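Local coordinates for protein TsrD (Streptomyces laurentii, PDB 5X7L) that belongs to the SnoaL-like family of the NTF2 clan, small alpha-plus-beta proteins in which helices pack against a curved antiparallel sheet, at residues Ser59-Leu64 with Gly90-Ile95; Asp63-Leu68 with Thr83-Gln88; Phe102-Ile107 with Asp122-Leu127. One frame throughout, in Å; residues are numbered along the deposited sequence.

Contact 1. Residues Ser59-Leu64 with Gly90-Ile95; sequences STVEDL and GPILGI
Where helix 47-60 runs out, the side chain of Thr60 is set against the backbone of Gly90 and Pro91, and the loop that follows strand 77-88 is joined to the helix end. The CB of Thr60 points at this loop and lies 3.9 Å from Gly90 CA. From there the side chain divides. The methyl branch, CG2, lies opposite the carbonyl carbon and beside the backbone N; it reaches the carbonyl of Pro91, with CG2 to Pro91 O at 3.5 Å. The hydroxyl branch, OG1, is held between the backbone N and the carbonyl carbon (chi1 61°), a rotation that points it back to the carbonyl O of Arg56, one turn earlier in the helix, to which it is hydrogen-bonded, and out to a bridging water. This water donates to Thr60 OG1 over 2.8 Å and gives its other hydrogen to Pro91 O. The side chain of Ile92 crosses that of Thr60 at a slant, its CG1 4.1 Å from Thr60 OG1.

A single direct backbone bond complements this water bridge. Gly90 N donates to Thr60 O over 3.1 Å, but the N-H...O angle is only 140°, so the bond is bent. Beyond it, Ile92 CD1 touches Val61 CG2 at 3.9 Å, the two side chains crossing at roughly a right angle, and Trp57 of the helix also rests on Ile92. The loop is shaped by a type I' turn from Ile92 to Ile95, closed by bonds in both directions between the backbones of these two residues. The chemistry implies a contact that is part polar and part apolar: the buried threonine hydroxyl is satisfied by helix and water together, while the methyl is set against the Pro91 carbonyl and the apolar contact is left to Val61 and Ile92.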
loop_
_atom_site.group_PDB
_atom_site.type_symbol
_atom_site.label_atom_id
_atom_site.label_comp_id
_atom_site.label_asym_id
_atom_site.label_seq_id
_atom_site.Cartn_x
_atom_site.Cartn_y
_atom_site.Cartn_z
ATOM N N SER B 59 -12.515 20.590 -1.300
ATOM C CA SER B 59 -13.798 20.895 -1.929
ATOM C C SER B 59 -14.718 19.678 -2.078
ATOM O O SER B 59 -15.935 19.840 -2.177
ATOM C CB SER B 59 -13.571 21.534 -3.301
ATOM O OG SER B 59 -12.967 20.621 -4.200
ATOM N N THR B 60 -14.152 18.473 -2.090
ATOM C CA THR B 60 -14.943 17.268 -2.361
ATOM C C THR B 60 -15.193 16.386 -1.133
ATOM O O THR B 60 -15.982 15.444 -1.200
ATOM C CB THR B 60 -14.281 16.409 -3.454
ATOM O OG1 THR B 60 -12.980 15.997 -3.019
ATOM C CG2 THR B 60 -14.162 17.196 -4.755
ATOM N N VAL B 61 -14.518 16.691 -0.027
ATOM C CA VAL B 61 -14.664 15.929 1.207
ATOM C C VAL B 61 -14.949 16.874 2.368
ATOM O O VAL B 61 -14.249 17.868 2.555
ATOM C CB VAL B 61 -13.400 15.105 1.519
ATOM C CG1 VAL B 61 -13.540 14.373 2.851
ATOM C CG2 VAL B 61 -13.124 14.116 0.398
ATOM N N GLU B 62 -15.991 16.568 3.132
ATOM C CA GLU B 62 -16.257 17.260 4.390
ATOM C C GLU B 62 -15.760 16.406 5.550
ATOM O O GLU B 62 -15.717 15.182 5.448
ATOM C CB GLU B 62 -17.746 17.568 4.535
ATOM C CG GLU B 62 -18.189 18.718 3.638
ATOM C CD GLU B 62 -19.684 18.986 3.673
ATOM O OE1 GLU B 62 -20.420 18.270 4.383
ATOM O OE2 GLU B 62 -20.128 19.920 2.973
ATOM N N ASP B 63 -15.389 17.059 6.650
ATOM C CA ASP B 63 -14.867 16.371 7.833
ATOM C C ASP B 63 -13.690 15.465 7.475
ATOM O O ASP B 63 -13.576 14.347 7.970
ATOM C CB ASP B 63 -15.974 15.559 8.521
ATOM C CG ASP B 63 -15.541 15.000 9.865
ATOM O OD1 ASP B 63 -14.816 15.704 10.601
ATOM O OD2 ASP B 63 -15.907 13.850 10.181
ATOM N N LEU B 64 -12.814 15.957 6.606
ATOM C CA LEU B 64 -11.659 15.185 6.178
ATOM C C LEU B 64 -10.762 14.881 7.371
ATOM O O LEU B 64 -10.463 15.767 8.178
ATOM C CB LEU B 64 -10.876 15.943 5.105
ATOM C CG LEU B 64 -9.738 15.181 4.413
ATOM C CD1 LEU B 64 -9.540 15.712 3.005
ATOM C CD2 LEU B 64 -8.432 15.266 5.197
ATOM N N GLY B 90 -18.327 15.847 -3.215
ATOM C CA GLY B 90 -18.011 16.130 -4.611
ATOM C C GLY B 90 -17.465 14.875 -5.263
ATOM O O GLY B 90 -17.236 13.879 -4.580
ATOM N N PRO B 91 -17.254 14.904 -6.591
ATOM C CA PRO B 91 -16.729 13.722 -7.278
ATOM C C PRO B 91 -15.351 13.326 -6.763
ATOM O O PRO B 91 -14.501 14.193 -6.549
ATOM C CB PRO B 91 -16.647 14.167 -8.744
ATOM C CG PRO B 91 -17.583 15.323 -8.849
ATOM C CD PRO B 91 -17.511 16.014 -7.523
ATOM N N ILE B 92 -15.147 12.031 -6.554
ATOM C CA ILE B 92 -13.861 11.506 -6.112
ATOM C C ILE B 92 -13.436 10.380 -7.043
ATOM O O ILE B 92 -14.083 9.335 -7.082
ATOM C CB ILE B 92 -13.921 10.969 -4.667
ATOM C CG1 ILE B 92 -14.195 12.107 -3.678
ATOM C CG2 ILE B 92 -12.620 10.250 -4.312
ATOM C CD1 ILE B 92 -14.451 11.641 -2.259
ATOM N N LEU B 93 -12.356 10.603 -7.790
ATOM C CA LEU B 93 -11.759 9.575 -8.644
ATOM C C LEU B 93 -12.789 8.858 -9.522
ATOM O O LEU B 93 -12.791 7.631 -9.621
ATOM C CB LEU B 93 -10.998 8.558 -7.785
ATOM C CG LEU B 93 -9.933 9.150 -6.857
ATOM C CD1 LEU B 93 -9.398 8.085 -5.912
ATOM C CD2 LEU B 93 -8.796 9.787 -7.647
ATOM N N GLY B 94 -13.670 9.637 -10.143
ATOM C CA GLY B 94 -14.681 9.092 -11.041
ATOM C C GLY B 94 -15.983 8.678 -10.375
ATOM O O GLY B 94 -16.933 8.300 -11.058
ATOM N N ILE B 95 -16.029 8.747 -9.045
ATOM C CA ILE B 95 -17.227 8.397 -8.283
ATOM C C ILE B 95 -18.072 9.646 -8.053
ATOM O O ILE B 95 -17.611 10.584 -7.408
ATOM C CB ILE B 95 -16.875 7.785 -6.908
ATOM C CG1 ILE B 95 -15.921 6.594 -7.061
ATOM C CG2 ILE B 95 -18.145 7.373 -6.167
ATOM C CD1 ILE B 95 -15.268 6.166 -5.760
HETATM O O HOH W 1 -11.802 14.485 -5.116
#

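Contact 2. Residues Asp63-Leu68 with Thr83-Gln88; sequences DLSLTL and TFSGRQ
Leu64 meets Phe84 at the rim of the aromatic ring, where CD1 lies in the ring plane, 3.7 Å from Phe84 CE1. Leu66 approaches the same residue differently: its CD1 comes obliquely to the ring and lies 4.0 Å from Phe84 CB. Phe84 has CG anti to its backbone N (chi1 178°), and this carries the ring along the strand pair toward Leu64. Trp57 meets the ring edge-to-face, and Phe102 of the next strand packs against it with the planes inclined.

The other face of the sheet is polar. Thr67 and Thr83 stand side by side and point the same way, with Thr67 OG1 3.7 Å from Thr83 CB; the hydroxyl of Thr83 is bonded to Asp69. Ser65 and Ser85 form the next pair, and one water joins Ser65 OG, Ser85 OG and Thr83 O. A second water links Ser85 OG to Asp63 O.

Four backbone bonds hold the strands in register, Ser65 with Ser85 and Thr67 with Thr83 each being hydrogen-bonded pairs and Leu66 with Phe84 a non-hydrogen-bonded one. Among these bonds, Ser65 N reaches Ser85 O over 2.9 Å. Apolar on the helix-facing side and hydroxylated on the other, this is the two-faced antiparallel hairpin of an NTF2-like sheet.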
loop_
_atom_site.group_PDB
_atom_site.type_symbol
_atom_site.label_atom_id
_atom_site.label_comp_id
_atom_site.label_asym_id
_atom_site.label_seq_id
_atom_site.Cartn_x
_atom_site.Cartn_y
_atom_site.Cartn_z
ATOM N N ASP B 63 -15.389 17.059 6.650
ATOM C CA ASP B 63 -14.867 16.371 7.833
ATOM C C ASP B 63 -13.690 15.465 7.475
ATOM O O ASP B 63 -13.576 14.347 7.970
ATOM C CB ASP B 63 -15.974 15.559 8.521
ATOM C CG ASP B 63 -15.541 15.000 9.865
ATOM O OD1 ASP B 63 -14.816 15.704 10.601
ATOM O OD2 ASP B 63 -15.907 13.850 10.181
ATOM N N LEU B 64 -12.814 15.957 6.606
ATOM C CA LEU B 64 -11.659 15.185 6.178
ATOM C C LEU B 64 -10.762 14.881 7.371
ATOM O O LEU B 64 -10.463 15.767 8.178
ATOM C CB LEU B 64 -10.876 15.943 5.105
ATOM C CG LEU B 64 -9.738 15.181 4.413
ATOM C CD1 LEU B 64 -9.540 15.712 3.005
ATOM C CD2 LEU B 64 -8.432 15.266 5.197
ATOM N N SER B 65 -10.342 13.627 7.480
ATOM C CA SER B 65 -9.355 13.238 8.476
ATOM C C SER B 65 -8.306 12.332 7.855
ATOM O O SER B 65 -8.633 11.340 7.200
ATOM C CB SER B 65 -10.018 12.531 9.660
ATOM O OG SER B 65 -9.050 12.120 10.611
ATOM N N LEU B 66 -7.044 12.686 8.068
ATOM C CA LEU B 66 -5.919 11.873 7.635
ATOM C C LEU B 66 -5.045 11.633 8.849
ATOM O O LEU B 66 -4.529 12.582 9.445
ATOM C CB LEU B 66 -5.125 12.575 6.529
ATOM C CG LEU B 66 -3.985 11.769 5.896
ATOM C CD1 LEU B 66 -4.527 10.557 5.153
ATOM C CD2 LEU B 66 -3.160 12.650 4.969
ATOM N N THR B 67 -4.905 10.370 9.233
ATOM C CA THR B 67 -4.152 10.028 10.431
ATOM C C THR B 67 -3.063 9.012 10.121
ATOM O O THR B 67 -3.175 8.215 9.185
ATOM C CB THR B 67 -5.072 9.498 11.543
ATOM O OG1 THR B 67 -5.825 8.387 11.050
ATOM C CG2 THR B 67 -6.027 10.593 12.013
ATOM N N LEU B 68 -1.999 9.076 10.914
ATOM C CA LEU B 68 -0.824 8.247 10.725
ATOM C C LEU B 68 -0.888 7.008 11.612
ATOM O O LEU B 68 -0.874 7.111 12.839
ATOM C CB LEU B 68 0.432 9.060 11.032
ATOM C CG LEU B 68 1.775 8.388 10.757
ATOM C CD1 LEU B 68 1.936 8.036 9.290
ATOM C CD2 LEU B 68 2.890 9.312 11.210
ATOM N N THR B 83 -4.793 6.363 7.510
ATOM C CA THR B 83 -6.230 6.177 7.366
ATOM C C THR B 83 -6.835 7.502 6.910
ATOM O O THR B 83 -6.554 8.553 7.489
ATOM C CB THR B 83 -6.874 5.719 8.687
ATOM O OG1 THR B 83 -6.342 4.442 9.051
ATOM C CG2 THR B 83 -8.384 5.595 8.541
ATOM N N PHE B 84 -7.667 7.433 5.876
ATOM C CA PHE B 84 -8.248 8.598 5.217
ATOM C C PHE B 84 -9.763 8.475 5.286
ATOM O O PHE B 84 -10.328 7.490 4.802
ATOM C CB PHE B 84 -7.754 8.635 3.769
ATOM C CG PHE B 84 -8.312 9.753 2.936
ATOM C CD1 PHE B 84 -8.223 11.072 3.352
ATOM C CD2 PHE B 84 -8.869 9.484 1.691
ATOM C CE1 PHE B 84 -8.713 12.095 2.558
ATOM C CE2 PHE B 84 -9.359 10.503 0.894
ATOM C CZ PHE B 84 -9.283 11.809 1.328
ATOM N N SER B 85 -10.419 9.451 5.908
ATOM C CA SER B 85 -11.863 9.377 6.109
ATOM C C SER B 85 -12.516 10.737 5.929
ATOM O O SER B 85 -11.847 11.772 5.922
ATOM C CB SER B 85 -12.191 8.822 7.500
ATOM O OG SER B 85 -11.746 9.699 8.519
ATOM N N GLY B 86 -13.838 10.722 5.802
ATOM C CA GLY B 86 -14.608 11.941 5.625
ATOM C C GLY B 86 -15.971 11.637 5.053
ATOM O O GLY B 86 -16.412 10.486 5.058
ATOM N N ARG B 87 -16.635 12.677 4.564
ATOM C CA ARG B 87 -17.910 12.534 3.877
ATOM C C ARG B 87 -17.759 13.069 2.463
ATOM O O ARG B 87 -17.312 14.199 2.269
ATOM C CB ARG B 87 -19.034 13.280 4.600
ATOM C CG ARG B 87 -20.399 13.004 3.986
ATOM C CD ARG B 87 -21.529 13.688 4.732
ATOM N NE ARG B 87 -21.686 13.194 6.098
ATOM C CZ ARG B 87 -22.319 12.074 6.440
ATOM N NH1 ARG B 87 -22.867 11.289 5.515
ATOM N NH2 ARG B 87 -22.407 11.737 7.723
ATOM N N GLN B 88 -18.135 12.258 1.479
ATOM C CA GLN B 88 -18.020 12.664 0.084
ATOM C C GLN B 88 -19.118 13.647 -0.305
ATOM O O GLN B 88 -20.299 13.304 -0.259
ATOM C CB GLN B 88 -18.089 11.459 -0.850
ATOM C CG GLN B 88 -18.012 11.881 -2.310
ATOM C CD GLN B 88 -18.278 10.759 -3.291
ATOM O OE1 GLN B 88 -19.017 9.815 -2.995
ATOM N NE2 GLN B 88 -17.697 10.871 -4.483
HETATM O O HOH W 2 -13.459 11.890 9.142
HETATM O O HOH W 3 -8.775 9.224 9.337
#

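Contact 3. Residues Phe102-Ile107 with Asp122-Leu127; sequences FSVGLI and DEMDLL
Asp125 is linked to Gly105 through a water held by its carboxylate, the flat group of this contact, whose two oxygens serve different partners. OD2 takes a hydrogen bond from the water at 2.7 Å from Asp125 OD2, and that water in turn accepts from Gly105 N. OD1 is turned to the helix, where it accepts from Gly128 N and so caps the first turn of helix 126-132. With CG anti to the backbone N (chi1 -176°), the carboxylate can reach both at once. The backbone O of Asp125 lies 3.7 Å from the Val104 CG1 methyl.

Two side chains carry the rest. Leu106 and Met124, the latter a selenomethionine, lie side by side and point the same way; Met124 CE, brought round by rotation about the CG-SE bond (chi3 -84°), rests 3.9 Å from Leu106 CD2. Leu106 lies near a bound isopropyl alcohol, probably from the crystallisation liquor.

The backbones pair closely. Ile107 N donates to Glu123 O over 2.8 Å, and Glu123 N returns a bond to Ile107 O. Asp125 N donates to Gly105 O at 3.0 Å, and Asp125 is the centre of an inverse gamma turn, in which Leu126 N donates to Met124 O. Glu123 and Asp125 also pack on Gly105 and Glu123 of the second subunit. Leu106 with Met124, non-hydrogen-bonded, and Ile107 with Glu123, hydrogen-bonded, alternate as in antiparallel strands; because strands 101-113 and 116-124 follow one another, they form a beta hairpin, and its second strand passes through an N-cap into helix 126-132.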
loop_
_atom_site.group_PDB
_atom_site.type_symbol
_atom_site.label_atom_id
_atom_site.label_comp_id
_atom_site.label_asym_id
_atom_site.label_seq_id
_atom_site.Cartn_x
_atom_site.Cartn_y
_atom_site.Cartn_z
ATOM N N PHE B 102 -16.853 7.678 4.364
ATOM C CA PHE B 102 -15.893 6.661 3.957
ATOM C C PHE B 102 -14.722 6.653 4.925
ATOM O O PHE B 102 -14.457 7.645 5.604
ATOM C CB PHE B 102 -15.392 6.910 2.527
ATOM C CG PHE B 102 -14.603 8.181 2.375
ATOM C CD1 PHE B 102 -15.238 9.375 2.062
ATOM C CD2 PHE B 102 -13.225 8.185 2.558
ATOM C CE1 PHE B 102 -14.515 10.547 1.929
ATOM C CE2 PHE B 102 -12.499 9.356 2.429
ATOM C CZ PHE B 102 -13.145 10.538 2.114
ATOM N N SER B 103 -14.027 5.525 4.981
ATOM C CA SER B 103 -12.770 5.417 5.700
ATOM C C SER B 103 -11.970 4.320 5.024
ATOM O O SER B 103 -12.418 3.172 4.972
ATOM C CB SER B 103 -12.994 5.094 7.176
ATOM O OG SER B 103 -11.750 5.026 7.854
ATOM N N VAL B 104 -10.808 4.679 4.483
ATOM C CA VAL B 104 -9.966 3.717 3.777
ATOM C C VAL B 104 -8.510 3.851 4.182
ATOM O O VAL B 104 -8.051 4.918 4.594
ATOM C CB VAL B 104 -10.069 3.864 2.239
ATOM C CG1 VAL B 104 -11.462 3.487 1.765
ATOM C CG2 VAL B 104 -9.698 5.272 1.791
ATOM N N GLY B 105 -7.782 2.752 4.038
ATOM C CA GLY B 105 -6.361 2.743 4.312
ATOM C C GLY B 105 -5.541 3.043 3.073
ATOM O O GLY B 105 -5.975 2.820 1.935
ATOM N N LEU B 106 -4.341 3.558 3.303
ATOM C CA LEU B 106 -3.376 3.769 2.236
ATOM C C LEU B 106 -1.980 3.617 2.813
ATOM O O LEU B 106 -1.780 3.737 4.028
ATOM C CB LEU B 106 -3.561 5.150 1.594
ATOM C CG LEU B 106 -3.353 6.361 2.515
ATOM C CD1 LEU B 106 -2.741 7.542 1.768
ATOM C CD2 LEU B 106 -4.627 6.776 3.238
ATOM N N ILE B 107 -1.028 3.326 1.937
ATOM C CA ILE B 107 0.380 3.333 2.300
ATOM C C ILE B 107 1.126 4.133 1.240
ATOM O O ILE B 107 1.024 3.832 0.050
ATOM C CB ILE B 107 0.971 1.914 2.407
ATOM C CG1 ILE B 107 0.201 1.087 3.441
ATOM C CG2 ILE B 107 2.452 1.995 2.761
ATOM C CD1 ILE B 107 0.572 -0.383 3.464
ATOM N N ASP B 122 2.506 4.594 -4.058
ATOM C CA ASP B 122 1.460 4.365 -3.071
ATOM C C ASP B 122 0.503 3.259 -3.471
ATOM O O ASP B 122 0.451 2.851 -4.633
ATOM C CB ASP B 122 0.676 5.655 -2.834
ATOM C CG ASP B 122 -0.160 6.048 -4.026
ATOM O OD1 ASP B 122 0.423 6.405 -5.070
ATOM O OD2 ASP B 122 -1.401 5.997 -3.923
ATOM N N GLU B 123 -0.235 2.771 -2.478
ATOM C CA GLU B 123 -1.428 1.967 -2.704
ATOM C C GLU B 123 -2.499 2.429 -1.724
ATOM O O GLU B 123 -2.215 2.684 -0.552
ATOM C CB GLU B 123 -1.162 0.474 -2.510
ATOM C CG GLU B 123 -0.108 -0.133 -3.424
ATOM C CD GLU B 123 -0.492 -0.166 -4.893
ATOM O OE1 GLU B 123 -1.657 0.106 -5.250
ATOM O OE2 GLU B 123 0.399 -0.474 -5.705
HETATM N N MSE B 124 -3.727 2.548 -2.219
HETATM C CA MSE B 124 -4.888 2.917 -1.407
HETATM C C MSE B 124 -5.971 1.896 -1.676
HETATM O O MSE B 124 -6.038 1.338 -2.773
HETATM C CB MSE B 124 -5.365 4.337 -1.758
HETATM C CG MSE B 124 -6.715 4.709 -1.135
HETATM SE SE MSE B 124 -7.332 6.515 -1.598
HETATM C CE MSE B 124 -6.286 7.349 -0.201
ATOM N N ASP B 125 -6.825 1.649 -0.686
ATOM C CA ASP B 125 -7.948 0.725 -0.849
ATOM C C ASP B 125 -9.066 1.360 -1.688
ATOM O O ASP B 125 -10.134 1.707 -1.171
ATOM C CB ASP B 125 -8.467 0.300 0.529
ATOM C CG ASP B 125 -9.581 -0.731 0.460
ATOM O OD1 ASP B 125 -9.780 -1.346 -0.611
ATOM O OD2 ASP B 125 -10.259 -0.920 1.492
ATOM N N LEU B 126 -8.813 1.509 -2.987
ATOM C CA LEU B 126 -9.790 2.131 -3.878
ATOM C C LEU B 126 -11.017 1.255 -4.090
ATOM O O LEU B 126 -12.116 1.771 -4.278
ATOM C CB LEU B 126 -9.160 2.481 -5.227
ATOM C CG LEU B 126 -8.074 3.559 -5.191
ATOM C CD1 LEU B 126 -7.627 3.893 -6.605
ATOM C CD2 LEU B 126 -8.550 4.813 -4.478
ATOM N N LEU B 127 -10.846 -0.064 -4.057
ATOM C CA LEU B 127 -11.996 -0.959 -4.153
ATOM C C LEU B 127 -12.941 -0.711 -2.977
ATOM O O LEU B 127 -14.156 -0.608 -3.155
ATOM C CB LEU B 127 -11.559 -2.426 -4.189
ATOM C CG LEU B 127 -12.695 -3.447 -4.344
ATOM C CD1 LEU B 127 -13.461 -3.248 -5.648
ATOM C CD2 LEU B 127 -12.151 -4.864 -4.259
HETATM O O HOH W 4 -9.361 0.317 3.739
#

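All three contacts border or lie in one four-stranded antiparallel sheet, whose strands follow one another in space as in sequence. Contacts 1 and 2 start from the same stretch of chain, share Asp63 and Leu64, and have centres about 11 Å apart. Contact 3 opens after both have closed; its centre lies about 11 Å from that of contact 2 and about 14 Å from that of contact 1. Strands 77-88 and 101-113 are neighbours, so backbone bonds such as Phe84 N to Val104 O (2.8 Å) probably tie contact 2 to contact 3. Contact 1 joins the loop after strand 77-88 to the junction of helix 47-60 with edge strand 61-74, and contact 3 sits at the far edge beside the second subunit.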